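Local coordinates for lipase aflb (PDB 6IDY), which probably hydrolyses ester bonds of lipids, as a fungal lipase with an alpha/beta-hydrolase fold and a bound calcium ion, at residues A[124-129]-A[212-217]; A[136-141]-A[208-213]. One frame throughout, in Å; residues are numbered along the deposited sequence.

Contact 1: A[124-129]-A[212-217]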
ATOM      1  N   ALA A 124     -29.218   4.244   3.830  1.00 40.69           N
ATOM      2  CA  ALA A 124     -28.217   4.946   4.632  1.00 38.90           C
ATOM      3  C   ALA A 124     -26.976   4.076   4.863  1.00 38.35           C
ATOM      4  O   ALA A 124     -27.090   2.875   5.118  1.00 38.01           O
ATOM      5  CB  ALA A 124     -28.816   5.380   5.962  1.00 40.09           C
ATOM      6  N   ILE A 125     -25.795   4.676   4.708  1.00 31.64           N
ATOM      7  CA  ILE A 125     -24.515   3.994   4.921  1.00 29.13           C
ATOM      8  C   ILE A 125     -23.789   4.625   6.110  1.00 31.48           C
ATOM      9  O   ILE A 125     -22.707   4.184   6.483  1.00 30.32           O
ATOM     10  CB  ILE A 125     -23.647   3.951   3.627  1.00 31.19           C
ATOM     11  CG1 ILE A 125     -23.357   5.375   3.084  1.00 30.97           C
ATOM     12  CG2 ILE A 125     -24.288   3.030   2.562  1.00 30.59           C
ATOM     13  CD1 ILE A 125     -22.157   5.499   2.291  1.00 32.30           C
ATOM     14  N   TYR A 126     -24.399   5.661   6.700  1.00 28.52           N
ATOM     15  CA  TYR A 126     -23.855   6.400   7.831  1.00 28.21           C
ATOM     16  C   TYR A 126     -25.000   6.938   8.707  1.00 33.07           C
ATOM     17  O   TYR A 126     -25.959   7.478   8.161  1.00 33.40           O
ATOM     18  CB  TYR A 126     -22.966   7.563   7.340  1.00 28.59           C
ATOM     19  CG  TYR A 126     -22.090   8.161   8.419  1.00 28.93           C
ATOM     20  CD1 TYR A 126     -22.578   9.146   9.278  1.00 31.14           C
ATOM     21  CD2 TYR A 126     -20.765   7.768   8.566  1.00 28.66           C
ATOM     22  CE1 TYR A 126     -21.785   9.677  10.294  1.00 30.77           C
ATOM     23  CE2 TYR A 126     -19.954   8.312   9.563  1.00 29.38           C
ATOM     24  CZ  TYR A 126     -20.467   9.273  10.418  1.00 35.17           C
ATOM     25  OH  TYR A 126     -19.672   9.815  11.396  1.00 34.69           O
ATOM     26  N   PRO A 127     -24.919   6.839  10.058  1.00 29.45           N
ATOM     27  CA  PRO A 127     -23.809   6.280  10.864  1.00 28.33           C
ATOM     28  C   PRO A 127     -23.676   4.752  10.850  1.00 32.59           C
ATOM     29  O   PRO A 127     -22.591   4.252  11.137  1.00 31.56           O
ATOM     30  CB  PRO A 127     -24.087   6.836  12.267  1.00 30.00           C
ATOM     31  CG  PRO A 127     -25.580   6.999  12.312  1.00 35.03           C
ATOM     32  CD  PRO A 127     -25.984   7.400  10.917  1.00 30.79           C
ATOM     33  N   VAL A 128     -24.754   4.014  10.532  1.00 30.58           N
ATOM     34  CA  VAL A 128     -24.735   2.545  10.540  1.00 30.51           C
ATOM     35  C   VAL A 128     -25.464   2.000   9.301  1.00 34.38           C
ATOM     36  O   VAL A 128     -26.686   2.145   9.209  1.00 34.42           O
ATOM     37  CB  VAL A 128     -25.353   1.952  11.853  1.00 34.83           C
ATOM     38  CG1 VAL A 128     -25.229   0.431  11.887  1.00 34.25           C
ATOM     39  CG2 VAL A 128     -24.746   2.565  13.116  1.00 34.53           C
ATOM     40  N   LYS A 129     -24.732   1.330   8.383  1.00 29.33           N
ATOM     41  CA  LYS A 129     -25.362   0.732   7.201  1.00 28.68           C
ATOM     42  C   LYS A 129     -26.239  -0.458   7.621  1.00 31.91           C
ATOM     43  O   LYS A 129     -27.400  -0.541   7.221  1.00 31.95           O
ATOM     44  CB  LYS A 129     -24.322   0.287   6.154  1.00 29.48           C
ATOM     45  CG  LYS A 129     -24.982  -0.156   4.848  1.00 34.36           C
ATOM     46  CD  LYS A 129     -24.012  -0.770   3.874  1.00 35.14           C
ATOM     47  CE  LYS A 129     -24.711  -1.290   2.645  1.00 33.77           C
ATOM     48  NZ  LYS A 129     -23.740  -1.853   1.669  1.00 36.55           N
ATOM     49  N   VAL A 212     -11.620   2.981   4.769  1.00 19.73           N
ATOM     50  CA  VAL A 212     -11.790   1.850   3.852  1.00 19.61           C
ATOM     51  C   VAL A 212     -13.242   1.360   3.918  1.00 22.97           C
ATOM     52  O   VAL A 212     -13.866   1.201   2.870  1.00 23.19           O
ATOM     53  CB  VAL A 212     -10.776   0.694   4.085  1.00 22.26           C
ATOM     54  CG1 VAL A 212     -11.033  -0.467   3.123  1.00 21.93           C
ATOM     55  CG2 VAL A 212      -9.345   1.184   3.949  1.00 21.62           C
ATOM     56  N   ALA A 213     -13.771   1.127   5.140  1.00 19.21           N
ATOM     57  CA  ALA A 213     -15.156   0.672   5.357  1.00 19.51           C
ATOM     58  C   ALA A 213     -16.141   1.649   4.729  1.00 24.58           C
ATOM     59  O   ALA A 213     -17.030   1.219   3.992  1.00 24.40           O
ATOM     60  CB  ALA A 213     -15.444   0.523   6.845  1.00 20.31           C
ATOM     61  N   TYR A 214     -15.949   2.969   4.963  1.00 21.35           N
ATOM     62  CA  TYR A 214     -16.833   3.955   4.353  1.00 21.73           C
ATOM     63  C   TYR A 214     -16.684   3.988   2.839  1.00 25.62           C
ATOM     64  O   TYR A 214     -17.705   4.015   2.155  1.00 25.54           O
ATOM     65  CB  TYR A 214     -16.692   5.358   4.973  1.00 22.69           C
ATOM     66  CG  TYR A 214     -17.738   6.321   4.454  1.00 24.48           C
ATOM     67  CD1 TYR A 214     -19.016   6.358   5.004  1.00 27.49           C
ATOM     68  CD2 TYR A 214     -17.459   7.175   3.389  1.00 24.85           C
ATOM     69  CE1 TYR A 214     -19.987   7.231   4.516  1.00 29.05           C
ATOM     70  CE2 TYR A 214     -18.425   8.042   2.886  1.00 26.20           C
ATOM     71  CZ  TYR A 214     -19.688   8.070   3.454  1.00 34.91           C
ATOM     72  OH  TYR A 214     -20.641   8.926   2.955  1.00 35.67           O
ATOM     73  N   ALA A 215     -15.433   3.967   2.316  1.00 22.01           N
ATOM     74  CA  ALA A 215     -15.168   3.985   0.869  1.00 21.67           C
ATOM     75  C   ALA A 215     -15.847   2.811   0.179  1.00 25.51           C
ATOM     76  O   ALA A 215     -16.469   2.999  -0.863  1.00 25.51           O
ATOM     77  CB  ALA A 215     -13.670   3.974   0.588  1.00 21.43           C
ATOM     78  N   ILE A 216     -15.789   1.613   0.793  1.00 22.11           N
ATOM     79  CA  ILE A 216     -16.450   0.427   0.247  1.00 21.14           C
ATOM     80  C   ILE A 216     -17.953   0.661   0.089  1.00 25.24           C
ATOM     81  O   ILE A 216     -18.470   0.563  -1.025  1.00 25.49           O
ATOM     82  CB  ILE A 216     -16.125  -0.859   1.052  1.00 22.89           C
ATOM     83  CG1 ILE A 216     -14.639  -1.282   0.865  1.00 22.48           C
ATOM     84  CG2 ILE A 216     -17.060  -1.989   0.621  1.00 22.53           C
ATOM     85  CD1 ILE A 216     -14.129  -2.344   1.914  1.00 20.68           C
ATOM     86  N   ASN A 217     -18.639   1.001   1.193  1.00 22.32           N
ATOM     87  CA  ASN A 217     -20.083   1.226   1.199  1.00 23.31           C
ATOM     88  C   ASN A 217     -20.509   2.432   0.374  1.00 27.74           C
ATOM     89  O   ASN A 217     -21.562   2.384  -0.262  1.00 27.69           O
ATOM     90  CB  ASN A 217     -20.616   1.294   2.626  1.00 24.34           C
ATOM     91  CG  ASN A 217     -20.651  -0.060   3.295  1.00 33.79           C
ATOM     92  OD1 ASN A 217     -20.688  -1.113   2.640  1.00 25.29           O
ATOM     93  ND2 ASN A 217     -20.669  -0.066   4.615  1.00 23.51           N
TER
HETATM   94  O   HOH W   1     -20.933   2.179   6.302  1.00 22.41           O
HETATM   95  O   HOH W   2     -23.439   0.490   0.130  1.00 21.01           O
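Ile125, Tyr126 and Lys129 of an irregular loop settle on Tyr214 and Asn217, one helical turn apart on helix 205-223, which flanks the central sheet of an alpha/beta-hydrolase fold. The contact illustrates how a loop without regular backbone pairing can be fixed to a helix by dividing the work between apolar contacts, one amide and bridging water.

The apolar share falls to Ile125 and Tyr214. A chi1 of 58° places CG1 of Ile125 between its own backbone N and carbonyl carbon, and from there CD1 reaches across to Tyr214 CE1 at 3.6 Å, the two side chains meeting nearly at right angles. The side chains of Ile125 and Asn217 pass each other in opposite directions, and the other branch of Ile125, CG2, comes within 4.1 Å of Asn217 CB. Tyr126 adds its CB, which meets the edge of the Tyr214 ring 4.1 Å from Tyr214 CE1; past it the chain turns through a cis peptide into Pro127. Both tyrosine hydroxyls are bonded outside these segments, Tyr126 OH to Val138 O and Tyr214 OH to Glu140.

The polar share gathers round the buried Asn217. The extended Lys129 chain passes over one face of its amide, with Lys129 CD 3.5 Å from Asn217 CG, and ends in a long hydrogen bond of 3.3 Å from Lys129 NZ to Asn217 OD1. That donor stands 67° out of the carbonyl plane, off the lone pairs, so the bond is long and poorly directed.

Water completes the join. One molecule accepts from Asn217 ND2, which is also bonded to Ser248 OG, and donates to Ile125 O at 2.7 Å. A second accepts from Lys129 NZ at 2.8 Å and donates to the backbone oxygen Asn217 O at 2.7 Å.

Contact 2: A[136-141]-A[208-213]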
ATOM      1  N   TYR A 136     -18.757   4.487  13.646  1.00 25.86           N
ATOM      2  CA  TYR A 136     -17.707   5.318  13.088  1.00 24.90           C
ATOM      3  C   TYR A 136     -17.328   6.355  14.131  1.00 29.15           C
ATOM      4  O   TYR A 136     -18.209   6.919  14.794  1.00 29.04           O
ATOM      5  CB  TYR A 136     -18.174   6.027  11.810  1.00 25.78           C
ATOM      6  CG  TYR A 136     -18.239   5.161  10.569  1.00 25.70           C
ATOM      7  CD1 TYR A 136     -17.078   4.766   9.909  1.00 26.11           C
ATOM      8  CD2 TYR A 136     -19.462   4.834   9.990  1.00 26.86           C
ATOM      9  CE1 TYR A 136     -17.133   4.026   8.727  1.00 25.17           C
ATOM     10  CE2 TYR A 136     -19.530   4.103   8.804  1.00 27.17           C
ATOM     11  CZ  TYR A 136     -18.362   3.690   8.184  1.00 29.37           C
ATOM     12  OH  TYR A 136     -18.431   2.955   7.026  1.00 25.01           O
ATOM     13  N   SER A 137     -16.027   6.610  14.283  1.00 25.25           N
ATOM     14  CA  SER A 137     -15.554   7.642  15.208  1.00 25.35           C
ATOM     15  C   SER A 137     -15.276   8.909  14.401  1.00 30.56           C
ATOM     16  O   SER A 137     -15.274  10.006  14.961  1.00 32.01           O
ATOM     17  CB  SER A 137     -14.308   7.180  15.962  1.00 25.93           C
ATOM     18  OG  SER A 137     -13.192   7.030  15.099  1.00 31.45           O
ATOM     19  N   VAL A 138     -15.071   8.747  13.076  1.00 26.37           N
ATOM     20  CA  VAL A 138     -14.781   9.824  12.118  1.00 26.30           C
ATOM     21  C   VAL A 138     -16.098  10.335  11.513  1.00 31.29           C
ATOM     22  O   VAL A 138     -16.983   9.532  11.210  1.00 31.37           O
ATOM     23  CB  VAL A 138     -13.786   9.351  11.009  1.00 28.78           C
ATOM     24  CG1 VAL A 138     -13.425  10.486  10.056  1.00 28.73           C
ATOM     25  CG2 VAL A 138     -12.522   8.757  11.613  1.00 28.06           C
ATOM     26  N   ALA A 139     -16.212  11.663  11.316  1.00 27.53           N
ATOM     27  CA  ALA A 139     -17.391  12.291  10.707  1.00 27.97           C
ATOM     28  C   ALA A 139     -17.510  11.861   9.231  1.00 31.49           C
ATOM     29  O   ALA A 139     -16.488  11.611   8.578  1.00 29.28           O
ATOM     30  CB  ALA A 139     -17.282  13.808  10.806  1.00 28.92           C
ATOM     31  N   GLU A 140     -18.755  11.765   8.720  1.00 29.19           N
ATOM     32  CA  GLU A 140     -19.041  11.352   7.341  1.00 29.62           C
ATOM     33  C   GLU A 140     -18.347  12.238   6.292  1.00 34.29           C
ATOM     34  O   GLU A 140     -17.793  11.708   5.327  1.00 34.04           O
ATOM     35  CB  GLU A 140     -20.557  11.268   7.089  1.00 31.35           C
ATOM     36  CG  GLU A 140     -20.931  10.758   5.704  1.00 38.74           C
ATOM     37  CD  GLU A 140     -22.402  10.499   5.433  1.00 56.63           C
ATOM     38  OE1 GLU A 140     -23.261  11.124   6.098  1.00 52.98           O
ATOM     39  OE2 GLU A 140     -22.696   9.664   4.547  1.00 50.84           O
ATOM     40  N   ASN A 141     -18.362  13.568   6.494  1.00 31.31           N
ATOM     41  CA  ASN A 141     -17.746  14.521   5.572  1.00 31.46           C
ATOM     42  C   ASN A 141     -16.242  14.280   5.408  1.00 33.13           C
ATOM     43  O   ASN A 141     -15.752  14.340   4.287  1.00 33.57           O
ATOM     44  CB  ASN A 141     -18.072  15.982   5.949  1.00 34.97           C
ATOM     45  CG  ASN A 141     -17.423  16.529   7.207  1.00 64.58           C
ATOM     46  OD1 ASN A 141     -16.990  15.801   8.108  1.00 56.18           O
ATOM     47  ND2 ASN A 141     -17.349  17.850   7.291  1.00 63.08           N
ATOM     48  N   ASN A 208      -7.738   4.418  10.447  1.00 20.22           N
ATOM     49  CA  ASN A 208      -7.465   4.304   9.006  1.00 20.44           C
ATOM     50  C   ASN A 208      -8.470   3.394   8.316  1.00 22.53           C
ATOM     51  O   ASN A 208      -8.932   3.715   7.224  1.00 20.63           O
ATOM     52  CB  ASN A 208      -6.027   3.813   8.750  1.00 18.88           C
ATOM     53  CG  ASN A 208      -4.961   4.731   9.298  1.00 29.57           C
ATOM     54  OD1 ASN A 208      -5.203   5.907   9.575  1.00 22.02           O
ATOM     55  ND2 ASN A 208      -3.752   4.209   9.469  1.00 23.30           N
ATOM     56  N   SER A 209      -8.823   2.273   8.980  1.00 19.28           N
ATOM     57  CA  SER A 209      -9.771   1.263   8.510  1.00 19.36           C
ATOM     58  C   SER A 209     -11.176   1.813   8.250  1.00 23.77           C
ATOM     59  O   SER A 209     -11.862   1.303   7.367  1.00 25.34           O
ATOM     60  CB  SER A 209      -9.843   0.115   9.507  1.00 21.13           C
ATOM     61  OG  SER A 209      -8.552  -0.440   9.685  1.00 26.52           O
ATOM     62  N   GLU A 210     -11.605   2.835   9.018  1.00 19.18           N
ATOM     63  CA  GLU A 210     -12.917   3.478   8.882  1.00 19.31           C
ATOM     64  C   GLU A 210     -13.069   4.094   7.499  1.00 24.21           C
ATOM     65  O   GLU A 210     -14.155   4.043   6.918  1.00 24.50           O
ATOM     66  CB  GLU A 210     -13.110   4.562   9.948  1.00 20.82           C
ATOM     67  CG  GLU A 210     -13.278   4.001  11.346  1.00 25.48           C
ATOM     68  CD  GLU A 210     -13.810   4.993  12.355  1.00 33.02           C
ATOM     69  OE1 GLU A 210     -14.547   5.924  11.958  1.00 27.24           O
ATOM     70  OE2 GLU A 210     -13.503   4.831  13.555  1.00 28.45           O
ATOM     71  N   TYR A 211     -11.967   4.663   6.969  1.00 20.16           N
ATOM     72  CA  TYR A 211     -11.935   5.259   5.641  1.00 20.70           C
ATOM     73  C   TYR A 211     -12.154   4.205   4.566  1.00 23.11           C
ATOM     74  O   TYR A 211     -12.827   4.493   3.588  1.00 22.19           O
ATOM     75  CB  TYR A 211     -10.631   6.039   5.420  1.00 21.95           C
ATOM     76  CG  TYR A 211     -10.538   7.270   6.294  1.00 23.79           C
ATOM     77  CD1 TYR A 211     -11.045   8.493   5.867  1.00 26.19           C
ATOM     78  CD2 TYR A 211      -9.978   7.205   7.567  1.00 24.28           C
ATOM     79  CE1 TYR A 211     -10.987   9.626   6.677  1.00 26.25           C
ATOM     80  CE2 TYR A 211      -9.919   8.329   8.391  1.00 25.38           C
ATOM     81  CZ  TYR A 211     -10.416   9.539   7.937  1.00 31.41           C
ATOM     82  OH  TYR A 211     -10.326  10.657   8.722  1.00 33.10           O
ATOM     83  N   VAL A 212     -11.620   2.981   4.769  1.00 19.73           N
ATOM     84  CA  VAL A 212     -11.790   1.850   3.852  1.00 19.61           C
ATOM     85  C   VAL A 212     -13.242   1.360   3.918  1.00 22.97           C
ATOM     86  O   VAL A 212     -13.866   1.201   2.870  1.00 23.19           O
ATOM     87  CB  VAL A 212     -10.776   0.694   4.085  1.00 22.26           C
ATOM     88  CG1 VAL A 212     -11.033  -0.467   3.123  1.00 21.93           C
ATOM     89  CG2 VAL A 212      -9.345   1.184   3.949  1.00 21.62           C
ATOM     90  N   ALA A 213     -13.771   1.127   5.140  1.00 19.21           N
ATOM     91  CA  ALA A 213     -15.156   0.672   5.357  1.00 19.51           C
ATOM     92  C   ALA A 213     -16.141   1.649   4.729  1.00 24.58           C
ATOM     93  O   ALA A 213     -17.030   1.219   3.992  1.00 24.40           O
ATOM     94  CB  ALA A 213     -15.444   0.523   6.845  1.00 20.31           C
TER
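Glu210 OE1 is gripped by two successive backbone amides, accepting from Ser137 N at 2.8 Å and from Val138 N at 3.1 Å, each on its syn side but from opposite faces of the carboxylate plane. Its twin oxygen does likewise: Glu210 OE2 takes a short bond of 2.7 Å from Ser137 OG and a longer one from Ser137 N. Ser137 N is thus shared by both oxygens, and four bonds from three donors fix the rotation of a buried carboxylate and probably favour its ionised form. With chi1 at 67°, OG of Ser137 lies between its own N and carbonyl carbon, close enough to its amide to serve the same oxygen.

Less polar groups flank the carboxylate. The Tyr136 ring turns its edge to it, CD1 standing 3.5 Å from Glu210 OE1, with the two planes 56° apart. Val138 sends its branches two ways, CG2 beside Glu210 OE1 and CG1 to the phenol end of Tyr211, 3.4 Å from Tyr211 OH, the two side chains crossing at about a right angle. Here a helix side chain pins the loop leading into helix 140-145 against helix 205-223, the helix before strand 227-232 in the alpha/beta-hydrolase fold.

Contacts 1 and 2 are successive footholds of one loop on helix 205-223; their centres are about 8 Å apart and they share Val212 and Ala213. Two probable hydrogen bonds tie them together: Tyr126 OH of contact 1 to Val138 O of contact 2, and Tyr214 OH to Glu140 OE2, both 2.7 Å. Between them the rings of Tyr126 and Tyr136 meet with planes about 20° apart. None of the calcium ligands, Asp255, Ala377, His380 and Gly382, belongs to either contact. Toward the probable active site the helix reaches through Asn208 ND2, bonded to Gln234 OE1 in the turn after strand 227-232, where alpha/beta hydrolases carry the nucleophile elbow.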